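Local coordinates for iota-carrageenase (Alteromonas sp., PDB 1H80), which hydrolyses the 1,4-beta linkages of iota-carrageenan, a sulfated galactan of red algal cell walls, within the chain and with inversion of anomeric configuration, at residues A[122-127]-A[153-158]; A[133-138]-A[146-151]; A[187-192]-A[365-370]; A[246-251]-A[264-269]; A[217-222]-A[230-235]. All blocks are in the same frame, centred on the assembly; numbering follows the deposited sequence.

Interactions 2, 4 and 5 are core contacts of the beta-helix, apolar side chains meeting without a polar bond between them. Interaction 3 is buried too, whereas interaction 1 is only partly so, with Lys125 and Asn153 exposed; a water bridges the segments in both, and in interaction 1 a sodium ion sits beside the contact. Interactions 1 and 2 adjoin through the paired strands 120-123 and 143-151: 2 is nested within the chain loop closed by 1, and Lys125 forms a salt bridge with Asp151. Interactions 4 and 5 meet through the neighbouring strands 250-252 and 216-218, with Met217 against Phe251 and against Val249 at the corner just before. Interaction 3 touches interaction 4 through Leu246.

Interaction 1: A[122-127]-A[153-158]; sequences VDFKDS and NKTIFA. With NA (sodium ion), chain H.
Thr155 and Phe124 meet at about a right angle: the methyl CG2 of Thr155 lies 4.1 Å from CD2 of the Phe124 ring. The other branch of the threonine does different work, since OG1 binds the sodium ion at 2.4 Å. The two branches divide the tasks because chi1 is 60°, which sets OG1 between the backbone N and the carbonyl carbon. Ile156 O, Phe157 O and water 2 also bind the ion, and Leu132 O completes its five ligands. Water 2 lies at the edge of the Phe124 ring, in its plane, so the aromatic residue borders the metal site without binding the ion.

At the outer end CB of Asn153 lies 3.9 Å from Phe124 O. A bridging water joins the segments here: water 1 donates to Phe124 O and Ser127 O, each at 2.6 Å, and accepts from Asn153 ND2 at 2.7 Å.

Behind this layer, the type I turn from Phe124 to Ser127 is braced by Asp123. Its OD1 takes Lys125 N at 2.9 Å, an Asx turn, and Lys125 NZ at 2.8 Å, a salt bridge; the two donors arrive from opposite faces of the carboxylate plane. Lys125 NZ also forms a salt bridge with Asp151, and Thr155 OG1 is hydrogen-bonded to Asp152 OD1, which is consistent with holding the metal ligand in place. The arrangement is a sodium-binding loop packed on the turn that leaves strand 120-123, between coils of a parallel beta-helix.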
# COMPACT_ATOMS: atom_id res chain seq x y z
N VAL A 122 -4.45 14.91 -5.87
CA VAL A 122 -4.77 13.95 -6.92
C VAL A 122 -6.21 13.64 -6.52
O VAL A 122 -6.46 13.14 -5.42
CB VAL A 122 -3.93 12.67 -6.84
CG1 VAL A 122 -4.50 11.61 -7.76
CG2 VAL A 122 -2.49 12.98 -7.23
N ASP A 123 -7.15 13.96 -7.40
CA ASP A 123 -8.57 13.78 -7.08
C ASP A 123 -9.28 12.70 -7.90
O ASP A 123 -9.37 12.79 -9.12
CB ASP A 123 -9.26 15.13 -7.27
CG ASP A 123 -10.68 15.16 -6.74
OD1 ASP A 123 -11.08 14.21 -6.03
OD2 ASP A 123 -11.39 16.15 -7.02
N PHE A 124 -9.79 11.68 -7.20
CA PHE A 124 -10.51 10.59 -7.84
C PHE A 124 -12.01 10.69 -7.54
O PHE A 124 -12.79 9.88 -8.02
CB PHE A 124 -10.05 9.22 -7.32
CG PHE A 124 -8.68 8.81 -7.75
CD1 PHE A 124 -7.98 9.51 -8.73
CD2 PHE A 124 -8.08 7.68 -7.20
CE1 PHE A 124 -6.72 9.09 -9.15
CE2 PHE A 124 -6.82 7.25 -7.61
CZ PHE A 124 -6.14 7.96 -8.59
N LYS A 125 -12.39 11.69 -6.74
CA LYS A 125 -13.79 11.85 -6.35
C LYS A 125 -14.83 11.93 -7.45
O LYS A 125 -15.95 11.44 -7.28
CB LYS A 125 -13.94 13.06 -5.42
CG LYS A 125 -13.16 12.93 -4.11
CD LYS A 125 -13.60 13.96 -3.07
CE LYS A 125 -13.44 15.39 -3.57
NZ LYS A 125 -12.03 15.73 -3.89
N ASP A 126 -14.49 12.54 -8.58
CA ASP A 126 -15.45 12.67 -9.68
C ASP A 126 -15.21 11.68 -10.82
O ASP A 126 -15.83 11.79 -11.88
CB ASP A 126 -15.43 14.10 -10.23
CG ASP A 126 -15.68 15.14 -9.16
OD1 ASP A 126 -16.68 15.03 -8.43
OD2 ASP A 126 -14.86 16.08 -9.06
N SER A 127 -14.33 10.72 -10.60
CA SER A 127 -14.02 9.74 -11.64
C SER A 127 -15.04 8.60 -11.69
O SER A 127 -15.53 8.15 -10.66
CB SER A 127 -12.63 9.14 -11.42
OG SER A 127 -12.36 8.14 -12.38
N ASN A 153 -11.87 7.47 -3.76
CA ASN A 153 -13.30 7.24 -3.71
C ASN A 153 -13.47 5.73 -3.68
O ASN A 153 -14.20 5.14 -4.47
CB ASN A 153 -13.98 7.83 -4.95
CG ASN A 153 -15.48 7.72 -4.89
OD1 ASN A 153 -16.09 7.95 -3.85
ND2 ASN A 153 -16.10 7.37 -6.02
N LYS A 154 -12.75 5.12 -2.74
CA LYS A 154 -12.76 3.68 -2.56
C LYS A 154 -12.54 2.94 -3.87
O LYS A 154 -13.25 1.99 -4.19
CB LYS A 154 -14.06 3.23 -1.90
CG LYS A 154 -14.22 3.73 -0.47
CD LYS A 154 -15.31 2.95 0.26
CE LYS A 154 -15.49 3.45 1.69
NZ LYS A 154 -16.02 4.84 1.72
N THR A 155 -11.54 3.37 -4.62
CA THR A 155 -11.22 2.72 -5.88
C THR A 155 -10.45 1.44 -5.63
O THR A 155 -9.90 1.23 -4.54
CB THR A 155 -10.33 3.61 -6.78
OG1 THR A 155 -9.11 3.90 -6.09
CG2 THR A 155 -11.04 4.91 -7.12
N ILE A 156 -10.42 0.57 -6.63
CA ILE A 156 -9.68 -0.68 -6.54
C ILE A 156 -8.21 -0.28 -6.71
O ILE A 156 -7.92 0.77 -7.29
CB ILE A 156 -10.07 -1.64 -7.69
CG1 ILE A 156 -11.57 -1.93 -7.63
CG2 ILE A 156 -9.26 -2.92 -7.60
CD1 ILE A 156 -12.04 -2.56 -6.32
N PHE A 157 -7.31 -1.10 -6.18
CA PHE A 157 -5.86 -0.88 -6.26
C PHE A 157 -5.30 0.13 -5.28
O PHE A 157 -5.89 1.18 -5.04
CB PHE A 157 -5.45 -0.44 -7.68
CG PHE A 157 -5.72 -1.47 -8.73
CD1 PHE A 157 -4.97 -2.64 -8.78
CD2 PHE A 157 -6.74 -1.29 -9.64
CE1 PHE A 157 -5.23 -3.62 -9.73
CE2 PHE A 157 -7.02 -2.26 -10.60
CZ PHE A 157 -6.27 -3.43 -10.64
N ALA A 158 -4.14 -0.20 -4.73
CA ALA A 158 -3.46 0.71 -3.83
C ALA A 158 -3.01 1.84 -4.75
O ALA A 158 -2.83 1.64 -5.95
CB ALA A 158 -2.25 0.03 -3.20
NA NA H . -7.01 2.72 -6.33
O HOH W 1 -14.65 8.02 -8.20
O HOH W 2 -6.23 4.59 -4.98

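Interaction 2: A[133-138]-A[146-151]; sequences AVFKLG and SNFTID
Beside Phe148, which meets Phe135 across this contact, Asn147 ND2 is gripped by two backbone carbonyls, Gly115 O and Gly117 O. They tie the start of the 146-151 run to the preceding coil, while the contact itself is wholly apolar. The Phe148 ring comes in with CZ 3.9 Å from CE1 of Phe135, at the edge of the Phe135 ring and near its plane. With chi1 at 55°, CG of Phe148 stands between the backbone N and the carbonyl carbon, and the ring points at the other segment. Val134, at a corner of the chain, offers one methyl to each partner: CG2 reaches toward Ile150 CD1, tip to tip, at 3.9 Å, and CG1 stands 4.4 Å from CE1 of Phe148. Ile150 sets its CG1 at the edge of the Phe148 ring, in plane, so these two residues, alternate on the strand, point to the same side. Inward side chains from two faces here form the interior of a parallel beta-helix.

The aromatic contacts extend further: Phe135 meets Phe113 edge to face, and Phe148 meets Phe120 with planes about 30° apart. Strand 143-151 runs parallel to strands 111-115, 120-123 and 177-185, and strand 132-141 parallel to 97-102 and 160-167.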
# COMPACT_ATOMS: atom_id res chain seq x y z
N ALA A 133 -4.90 3.58 -10.09
CA ALA A 133 -3.73 3.64 -9.23
C ALA A 133 -3.06 4.95 -9.65
O ALA A 133 -3.21 5.38 -10.80
CB ALA A 133 -2.80 2.47 -9.49
N VAL A 134 -2.35 5.60 -8.74
CA VAL A 134 -1.68 6.85 -9.09
C VAL A 134 -0.36 6.54 -9.79
O VAL A 134 -0.07 7.08 -10.85
CB VAL A 134 -1.43 7.70 -7.83
CG1 VAL A 134 -0.74 9.00 -8.21
CG2 VAL A 134 -2.76 8.00 -7.14
N PHE A 135 0.44 5.67 -9.18
CA PHE A 135 1.72 5.27 -9.74
C PHE A 135 1.87 3.76 -9.78
O PHE A 135 1.49 3.07 -8.83
CB PHE A 135 2.91 5.77 -8.90
CG PHE A 135 3.24 7.22 -9.08
CD1 PHE A 135 2.65 8.19 -8.27
CD2 PHE A 135 4.16 7.62 -10.04
CE1 PHE A 135 2.97 9.53 -8.42
CE2 PHE A 135 4.49 8.96 -10.20
CZ PHE A 135 3.90 9.92 -9.39
N LYS A 136 2.41 3.25 -10.87
CA LYS A 136 2.72 1.83 -10.97
C LYS A 136 4.20 1.87 -11.28
O LYS A 136 4.62 2.41 -12.31
CB LYS A 136 1.97 1.13 -12.09
CG LYS A 136 2.33 -0.35 -12.14
CD LYS A 136 1.48 -1.14 -13.13
CE LYS A 136 1.89 -2.60 -13.11
NZ LYS A 136 1.06 -3.43 -14.03
N LEU A 137 5.01 1.33 -10.38
CA LEU A 137 6.45 1.32 -10.56
C LEU A 137 6.94 -0.03 -11.03
O LEU A 137 6.42 -1.07 -10.62
CB LEU A 137 7.14 1.67 -9.23
CG LEU A 137 6.61 2.90 -8.50
CD1 LEU A 137 7.39 3.10 -7.22
CD2 LEU A 137 6.72 4.14 -9.39
N GLY A 138 7.94 -0.01 -11.90
CA GLY A 138 8.53 -1.23 -12.42
C GLY A 138 10.04 -1.13 -12.38
O GLY A 138 10.64 -1.03 -11.30
N SER A 146 7.05 12.27 -3.96
CA SER A 146 6.79 12.99 -2.72
C SER A 146 5.75 14.09 -2.71
O SER A 146 5.51 14.73 -3.72
CB SER A 146 8.13 13.62 -2.30
OG SER A 146 8.03 14.56 -1.25
N ASN A 147 5.15 14.30 -1.54
CA ASN A 147 4.26 15.42 -1.29
C ASN A 147 2.96 15.71 -2.03
O ASN A 147 2.87 16.68 -2.80
CB ASN A 147 5.13 16.66 -1.33
CG ASN A 147 4.59 17.79 -0.51
OD1 ASN A 147 3.81 17.59 0.42
ND2 ASN A 147 5.04 19.00 -0.82
N PHE A 148 1.93 14.92 -1.76
CA PHE A 148 0.63 15.17 -2.34
C PHE A 148 -0.42 14.40 -1.57
O PHE A 148 -0.11 13.52 -0.76
CB PHE A 148 0.61 14.83 -3.83
CG PHE A 148 1.05 13.44 -4.16
CD1 PHE A 148 0.13 12.40 -4.22
CD2 PHE A 148 2.39 13.17 -4.46
CE1 PHE A 148 0.53 11.12 -4.58
CE2 PHE A 148 2.80 11.89 -4.82
CZ PHE A 148 1.86 10.86 -4.88
N THR A 149 -1.66 14.80 -1.79
CA THR A 149 -2.80 14.18 -1.13
C THR A 149 -3.61 13.50 -2.22
O THR A 149 -3.72 14.01 -3.33
CB THR A 149 -3.67 15.23 -0.43
OG1 THR A 149 -2.92 15.86 0.62
CG2 THR A 149 -4.92 14.59 0.16
N ILE A 150 -4.14 12.34 -1.89
CA ILE A 150 -4.95 11.59 -2.84
C ILE A 150 -6.36 11.50 -2.27
O ILE A 150 -6.57 10.87 -1.24
CB ILE A 150 -4.42 10.16 -3.03
CG1 ILE A 150 -2.96 10.21 -3.48
CG2 ILE A 150 -5.28 9.42 -4.04
CD1 ILE A 150 -2.26 8.87 -3.41
N ASP A 151 -7.31 12.16 -2.93
CA ASP A 151 -8.70 12.10 -2.51
C ASP A 151 -9.29 10.92 -3.27
O ASP A 151 -9.71 11.05 -4.42
CB ASP A 151 -9.44 13.39 -2.88
CG ASP A 151 -9.46 14.40 -1.75
OD1 ASP A 151 -8.70 14.23 -0.78
OD2 ASP A 151 -10.25 15.36 -1.85

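Interaction 3: A[187-192]-A[365-370]; sequences ALFGYG and DLKQDQ
Phe189, inside the type I turn from Leu188 to Tyr191, faces Asp365, the first residue of 365-370, their CA atoms 6.5 Å apart. Phe189 presents CB to the carboxylate, 3.8 Å from Asp365 OD2. Its ring swings on toward Lys367: chi1 of 68° puts CG in the crowded position between the backbone N and the carbonyl carbon, and CE2 comes 3.9 Å from Lys367 NZ. The lysine chain, bent at both chi2 and chi3, crosses the phenylalanine at about a right angle, and its ammonium is held by a hydrogen bond to Gln397 O.

The carboxylate has its own grip. Asp365 OD2 accepts from the backbone N of Gly212 and also from water 3, at 2.7 Å. The same water donates to Ala187 O at 2.8 Å, so it links the segments where the side chains do not bond directly. Further along, Lys367 N gives a nearly straight bond (173°) to Gln370 OE1 at 2.9 Å, with the donor lying above the amide carbonyl plane; this pins the turn that follows the strand.

Trp392 meets the Phe189 ring edge to face, and the methyls of Leu246 lie against Phe189 O and Asp365 O. The loop joining strands 177-185 and 194-196, part of the beta-helix, is met here by a much later part of the chain, the end of strand 364-366, which pairs antiparallel with strand 399-401.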
# COMPACT_ATOMS: atom_id res chain seq x y z
N ALA A 187 -9.86 5.50 1.35
CA ALA A 187 -9.38 4.33 0.62
C ALA A 187 -10.29 3.13 0.88
O ALA A 187 -10.94 3.05 1.93
CB ALA A 187 -7.96 4.00 1.05
N LEU A 188 -10.34 2.21 -0.08
CA LEU A 188 -11.14 1.00 0.07
C LEU A 188 -10.37 0.07 1.00
O LEU A 188 -9.14 0.01 0.94
CB LEU A 188 -11.34 0.34 -1.30
CG LEU A 188 -12.17 -0.94 -1.37
CD1 LEU A 188 -13.56 -0.71 -0.81
CD2 LEU A 188 -12.24 -1.39 -2.82
N PHE A 189 -11.08 -0.65 1.86
CA PHE A 189 -10.44 -1.52 2.83
C PHE A 189 -9.40 -2.50 2.29
O PHE A 189 -8.40 -2.77 2.95
CB PHE A 189 -11.49 -2.32 3.62
CG PHE A 189 -12.24 -3.33 2.79
CD1 PHE A 189 -13.34 -2.95 2.03
CD2 PHE A 189 -11.83 -4.66 2.77
CE1 PHE A 189 -14.03 -3.88 1.26
CE2 PHE A 189 -12.52 -5.61 2.00
CZ PHE A 189 -13.62 -5.21 1.24
N GLY A 190 -9.64 -3.03 1.09
CA GLY A 190 -8.72 -4.00 0.52
C GLY A 190 -7.47 -3.40 -0.08
O GLY A 190 -6.60 -4.13 -0.57
N TYR A 191 -7.36 -2.08 -0.04
CA TYR A 191 -6.20 -1.44 -0.62
C TYR A 191 -5.56 -0.41 0.28
O TYR A 191 -5.29 -0.70 1.44
CB TYR A 191 -6.59 -0.86 -1.98
CG TYR A 191 -7.13 -1.95 -2.88
CD1 TYR A 191 -6.26 -2.80 -3.56
CD2 TYR A 191 -8.50 -2.20 -2.99
CE1 TYR A 191 -6.73 -3.88 -4.31
CE2 TYR A 191 -8.98 -3.27 -3.73
CZ TYR A 191 -8.09 -4.11 -4.39
OH TYR A 191 -8.54 -5.18 -5.12
N GLY A 192 -5.32 0.79 -0.23
CA GLY A 192 -4.69 1.80 0.59
C GLY A 192 -3.65 2.57 -0.19
O GLY A 192 -3.71 2.66 -1.42
N ASP A 365 -11.61 -0.49 10.17
CA ASP A 365 -12.00 -1.47 9.16
C ASP A 365 -11.69 -2.80 9.84
O ASP A 365 -10.59 -2.99 10.37
CB ASP A 365 -11.15 -1.36 7.89
CG ASP A 365 -11.57 -0.21 6.99
OD1 ASP A 365 -12.77 0.15 6.99
OD2 ASP A 365 -10.70 0.31 6.25
N LEU A 366 -12.65 -3.71 9.83
CA LEU A 366 -12.46 -5.00 10.47
C LEU A 366 -12.81 -6.15 9.54
O LEU A 366 -13.72 -6.05 8.73
CB LEU A 366 -13.34 -5.10 11.72
CG LEU A 366 -13.12 -4.03 12.80
CD1 LEU A 366 -14.21 -4.11 13.85
CD2 LEU A 366 -11.75 -4.24 13.43
N LYS A 367 -12.06 -7.24 9.66
CA LYS A 367 -12.32 -8.42 8.85
C LYS A 367 -13.21 -9.34 9.67
O LYS A 367 -13.17 -9.33 10.90
CB LYS A 367 -11.01 -9.13 8.51
CG LYS A 367 -10.05 -8.29 7.68
CD LYS A 367 -10.66 -7.88 6.34
CE LYS A 367 -10.90 -9.08 5.44
NZ LYS A 367 -11.42 -8.70 4.10
N GLN A 368 -14.04 -10.12 8.99
CA GLN A 368 -14.94 -11.02 9.70
C GLN A 368 -14.20 -11.97 10.66
O GLN A 368 -14.69 -12.22 11.76
CB GLN A 368 -15.76 -11.84 8.71
CG GLN A 368 -16.91 -12.59 9.37
CD GLN A 368 -17.70 -13.41 8.38
OE1 GLN A 368 -17.31 -14.53 8.03
NE2 GLN A 368 -18.80 -12.86 7.89
N ASP A 369 -13.05 -12.48 10.24
CA ASP A 369 -12.30 -13.41 11.08
C ASP A 369 -11.59 -12.74 12.26
O ASP A 369 -10.78 -13.37 12.93
CB ASP A 369 -11.30 -14.23 10.25
CG ASP A 369 -10.14 -13.39 9.71
OD1 ASP A 369 -10.11 -12.17 9.93
OD2 ASP A 369 -9.25 -13.98 9.05
N GLN A 370 -11.90 -11.47 12.49
CA GLN A 370 -11.32 -10.73 13.61
C GLN A 370 -12.40 -10.37 14.62
O GLN A 370 -12.10 -10.05 15.77
CB GLN A 370 -10.66 -9.44 13.12
CG GLN A 370 -9.53 -9.63 12.12
CD GLN A 370 -9.00 -8.31 11.60
OE1 GLN A 370 -9.75 -7.36 11.39
NE2 GLN A 370 -7.69 -8.25 11.36
O HOH W 3 -11.71 1.43 4.04

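Interaction 4: A[246-251]-A[264-269]; sequences LAAVMF and TNVSSV
Apolar contacts carry the pairing of Ala248 and Val249 with Val266. The closest is between Ala248 CB and Val266 CG1, 3.6 Å apart. Beside it CG2 of Val249 stands 3.9 Å from CG2 and 4.0 Å from CG1 of Val266, so that one methyl of Val249 lies near both branches of the other valine. In Val266 chi1 of 177° splits the branches so that CG1 meets Ala248 and CG2 meets Val249; the two valines cross at about a right angle.

A contact of another kind is made by the same alanine: Ala248 CB rests 3.8 Å from Ser267 O, a van der Waals approach of methyl to backbone carbonyl.

The backbone hydrogen bonds of the corner run to other parts of the chain: Ala248 bonds with Leu215 and Ala274, and Val249 also with Ala274. Around them Val249 packs on Ile240 and Met217, Val266 on Val353, and Ala248 on Cys242. Strand 261-269 runs parallel to strands 231-243 and 351-359, whereas 250-252 belongs to a separate parallel sheet. Apolar side chains from two faces thus meet in the buried interior, the arrangement of a parallel beta-helix of the pectate lyase-like kind.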
# COMPACT_ATOMS: atom_id res chain seq x y z
N LEU A 246 -7.57 -0.66 8.35
CA LEU A 246 -7.16 -1.96 8.86
C LEU A 246 -5.90 -1.87 9.71
O LEU A 246 -5.86 -2.35 10.84
CB LEU A 246 -6.91 -2.93 7.70
CG LEU A 246 -8.10 -3.36 6.85
CD1 LEU A 246 -7.61 -4.21 5.68
CD2 LEU A 246 -9.08 -4.15 7.70
N ALA A 247 -4.86 -1.25 9.15
CA ALA A 247 -3.59 -1.10 9.84
C ALA A 247 -2.72 -0.10 9.11
O ALA A 247 -2.94 0.20 7.95
CB ALA A 247 -2.88 -2.44 9.90
N ALA A 248 -1.72 0.42 9.82
CA ALA A 248 -0.79 1.37 9.22
C ALA A 248 0.25 0.58 8.46
O ALA A 248 0.61 0.91 7.33
CB ALA A 248 -0.13 2.20 10.31
N VAL A 249 0.73 -0.48 9.09
CA VAL A 249 1.75 -1.33 8.49
C VAL A 249 1.31 -2.78 8.54
O VAL A 249 0.88 -3.27 9.58
CB VAL A 249 3.08 -1.19 9.25
CG1 VAL A 249 4.11 -2.13 8.65
CG2 VAL A 249 3.57 0.25 9.17
N MET A 250 1.44 -3.47 7.42
CA MET A 250 1.05 -4.87 7.38
C MET A 250 2.05 -5.72 6.61
O MET A 250 2.57 -5.31 5.58
CB MET A 250 -0.34 -5.01 6.75
CG MET A 250 -0.80 -6.44 6.55
SD MET A 250 -0.36 -7.03 4.91
CE MET A 250 -2.00 -7.07 4.16
N PHE A 251 2.33 -6.91 7.16
CA PHE A 251 3.25 -7.84 6.54
C PHE A 251 2.45 -9.07 6.15
O PHE A 251 1.78 -9.67 7.00
CB PHE A 251 4.36 -8.26 7.50
CG PHE A 251 5.24 -7.13 7.94
CD1 PHE A 251 4.88 -6.32 9.01
CD2 PHE A 251 6.44 -6.86 7.28
CE1 PHE A 251 5.69 -5.26 9.42
CE2 PHE A 251 7.26 -5.81 7.67
CZ PHE A 251 6.88 -5.01 8.75
N THR A 264 9.89 2.50 11.79
CA THR A 264 9.95 3.30 13.00
C THR A 264 8.80 4.30 13.00
O THR A 264 8.41 4.81 11.95
CB THR A 264 11.27 4.09 13.12
OG1 THR A 264 11.43 4.95 11.99
CG2 THR A 264 12.45 3.13 13.21
N ASN A 265 8.24 4.54 14.18
CA ASN A 265 7.15 5.49 14.35
C ASN A 265 5.90 5.15 13.55
O ASN A 265 5.63 5.73 12.50
CB ASN A 265 7.65 6.90 13.98
CG ASN A 265 6.63 7.97 14.30
OD1 ASN A 265 5.63 7.72 14.98
ND2 ASN A 265 6.88 9.18 13.81
N VAL A 266 5.14 4.20 14.07
CA VAL A 266 3.90 3.77 13.45
C VAL A 266 2.76 4.22 14.35
O VAL A 266 2.82 4.02 15.56
CB VAL A 266 3.86 2.23 13.32
CG1 VAL A 266 2.53 1.79 12.72
CG2 VAL A 266 5.02 1.76 12.46
N SER A 267 1.74 4.83 13.78
CA SER A 267 0.63 5.28 14.59
C SER A 267 -0.68 5.04 13.89
O SER A 267 -0.78 5.13 12.66
CB SER A 267 0.78 6.76 14.93
OG SER A 267 0.72 7.55 13.76
N SER A 268 -1.70 4.72 14.67
CA SER A 268 -3.01 4.46 14.12
C SER A 268 -4.07 5.14 14.97
O SER A 268 -3.88 5.32 16.17
CB SER A 268 -3.28 2.96 14.09
OG SER A 268 -3.32 2.39 15.38
N VAL A 269 -5.16 5.52 14.33
CA VAL A 269 -6.28 6.14 15.02
C VAL A 269 -7.52 5.45 14.48
O VAL A 269 -7.84 5.55 13.30
CB VAL A 269 -6.38 7.65 14.75
CG1 VAL A 269 -7.59 8.22 15.49
CG2 VAL A 269 -5.10 8.35 15.21

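Interaction 5: A[217-222]-A[230-235]; sequences METDNL and GGIRNI
Met217 and Ile232 form the tight half of this contact, crossing at about a right angle. The methyl CD1 of Ile232 lies alongside the CB-CG-SD part of the methionine, 3.8 Å from CG and 3.9 Å from SD; the chain bends at chi3 beyond this, carrying CE away. With chi1 of 69°, CG1 of Ile232 lies between the backbone N and the carbonyl carbon, while the other branch, CG2, is carried toward Thr219. There the fit is looser, with CG2 of Ile232 standing 4.2 Å from CG2 of Thr219.

This is the interior of a parallel beta-helix: strand 216-218 opens one parallel sheet and strand 231-243 lies on another face, so their inward side chains meet across the core. Thr219 is the centre of an inverse gamma turn. A single amide serves both segments, Asn258 pairing ND2 with Thr219 OG1 and OD1 with Ile232 N.

Away from the contact, the partly exposed Gly230 and Arg233 bond within their own segment: Arg233 NH1 donates to Gly230 O at 2.9 Å, with the acceptor 21° out of the guanidinium plane, and NH2 makes weak bonds to Gly230 O and Gly231 O. Arg233 NE forms a salt bridge with Asp200.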
# COMPACT_ATOMS: atom_id res chain seq x y z
N MET A 217 2.74 -4.41 2.85
CA MET A 217 3.80 -5.24 2.33
C MET A 217 3.26 -6.65 2.16
O MET A 217 3.65 -7.59 2.86
CB MET A 217 5.00 -5.19 3.26
CG MET A 217 5.62 -3.79 3.26
SD MET A 217 6.90 -3.52 4.47
CE MET A 217 5.88 -3.23 5.94
N GLU A 218 2.32 -6.75 1.23
CA GLU A 218 1.65 -8.00 0.89
C GLU A 218 2.15 -8.36 -0.50
O GLU A 218 1.63 -7.90 -1.52
CB GLU A 218 0.14 -7.78 0.91
CG GLU A 218 -0.69 -8.99 0.55
CD GLU A 218 -2.12 -8.89 1.04
OE1 GLU A 218 -2.69 -7.77 1.00
OE2 GLU A 218 -2.69 -9.92 1.46
N THR A 219 3.19 -9.18 -0.52
CA THR A 219 3.85 -9.60 -1.75
C THR A 219 3.15 -10.79 -2.40
O THR A 219 3.62 -11.93 -2.28
CB THR A 219 5.31 -9.95 -1.44
OG1 THR A 219 5.35 -10.96 -0.41
CG2 THR A 219 6.04 -8.72 -0.92
N ASP A 220 2.06 -10.53 -3.12
CA ASP A 220 1.30 -11.62 -3.73
C ASP A 220 1.05 -11.58 -5.23
O ASP A 220 0.10 -12.20 -5.71
CB ASP A 220 -0.04 -11.78 -3.01
CG ASP A 220 -0.92 -10.55 -3.13
OD1 ASP A 220 -0.57 -9.62 -3.88
OD2 ASP A 220 -1.99 -10.52 -2.47
N ASN A 221 1.88 -10.86 -5.98
CA ASN A 221 1.70 -10.79 -7.43
C ASN A 221 2.01 -12.17 -8.02
O ASN A 221 3.09 -12.72 -7.80
CB ASN A 221 2.66 -9.76 -8.03
CG ASN A 221 2.41 -9.52 -9.51
OD1 ASN A 221 2.27 -10.47 -10.28
ND2 ASN A 221 2.37 -8.26 -9.90
N LEU A 222 1.06 -12.72 -8.77
CA LEU A 222 1.21 -14.04 -9.39
C LEU A 222 2.49 -14.20 -10.20
O LEU A 222 3.10 -15.27 -10.22
CB LEU A 222 0.00 -14.35 -10.27
N GLY A 230 11.44 -11.60 -7.24
CA GLY A 230 10.72 -10.47 -6.68
C GLY A 230 10.88 -10.37 -5.19
O GLY A 230 11.93 -10.73 -4.64
N GLY A 231 9.83 -9.89 -4.52
CA GLY A 231 9.88 -9.74 -3.08
C GLY A 231 10.56 -8.44 -2.71
O GLY A 231 11.06 -7.72 -3.58
N ILE A 232 10.59 -8.13 -1.42
CA ILE A 232 11.20 -6.90 -0.96
C ILE A 232 12.32 -7.17 0.03
O ILE A 232 12.25 -8.10 0.83
CB ILE A 232 10.14 -5.95 -0.32
CG1 ILE A 232 9.63 -6.52 1.00
CG2 ILE A 232 8.98 -5.76 -1.29
CD1 ILE A 232 8.59 -5.62 1.68
N ARG A 233 13.37 -6.36 -0.06
CA ARG A 233 14.53 -6.49 0.81
C ARG A 233 15.09 -5.12 1.14
O ARG A 233 15.03 -4.21 0.33
CB ARG A 233 15.63 -7.29 0.11
CG ARG A 233 15.36 -8.77 -0.07
CD ARG A 233 16.13 -9.28 -1.28
NE ARG A 233 15.64 -8.61 -2.47
CZ ARG A 233 14.48 -8.89 -3.05
NH1 ARG A 233 13.70 -9.85 -2.56
NH2 ARG A 233 14.07 -8.18 -4.09
N ASN A 234 15.65 -5.00 2.34
CA ASN A 234 16.26 -3.76 2.79
C ASN A 234 15.33 -2.58 2.63
O ASN A 234 15.65 -1.58 1.99
CB ASN A 234 17.57 -3.54 2.03
CG ASN A 234 18.51 -4.72 2.18
OD1 ASN A 234 18.85 -5.11 3.29
ND2 ASN A 234 18.93 -5.28 1.05
N ILE A 235 14.16 -2.72 3.24
CA ILE A 235 13.14 -1.69 3.20
C ILE A 235 13.17 -0.93 4.51
O ILE A 235 13.35 -1.52 5.58
CB ILE A 235 11.74 -2.31 3.01
CG1 ILE A 235 11.70 -3.13 1.72
CG2 ILE A 235 10.68 -1.22 3.02
CD1 ILE A 235 12.06 -2.34 0.46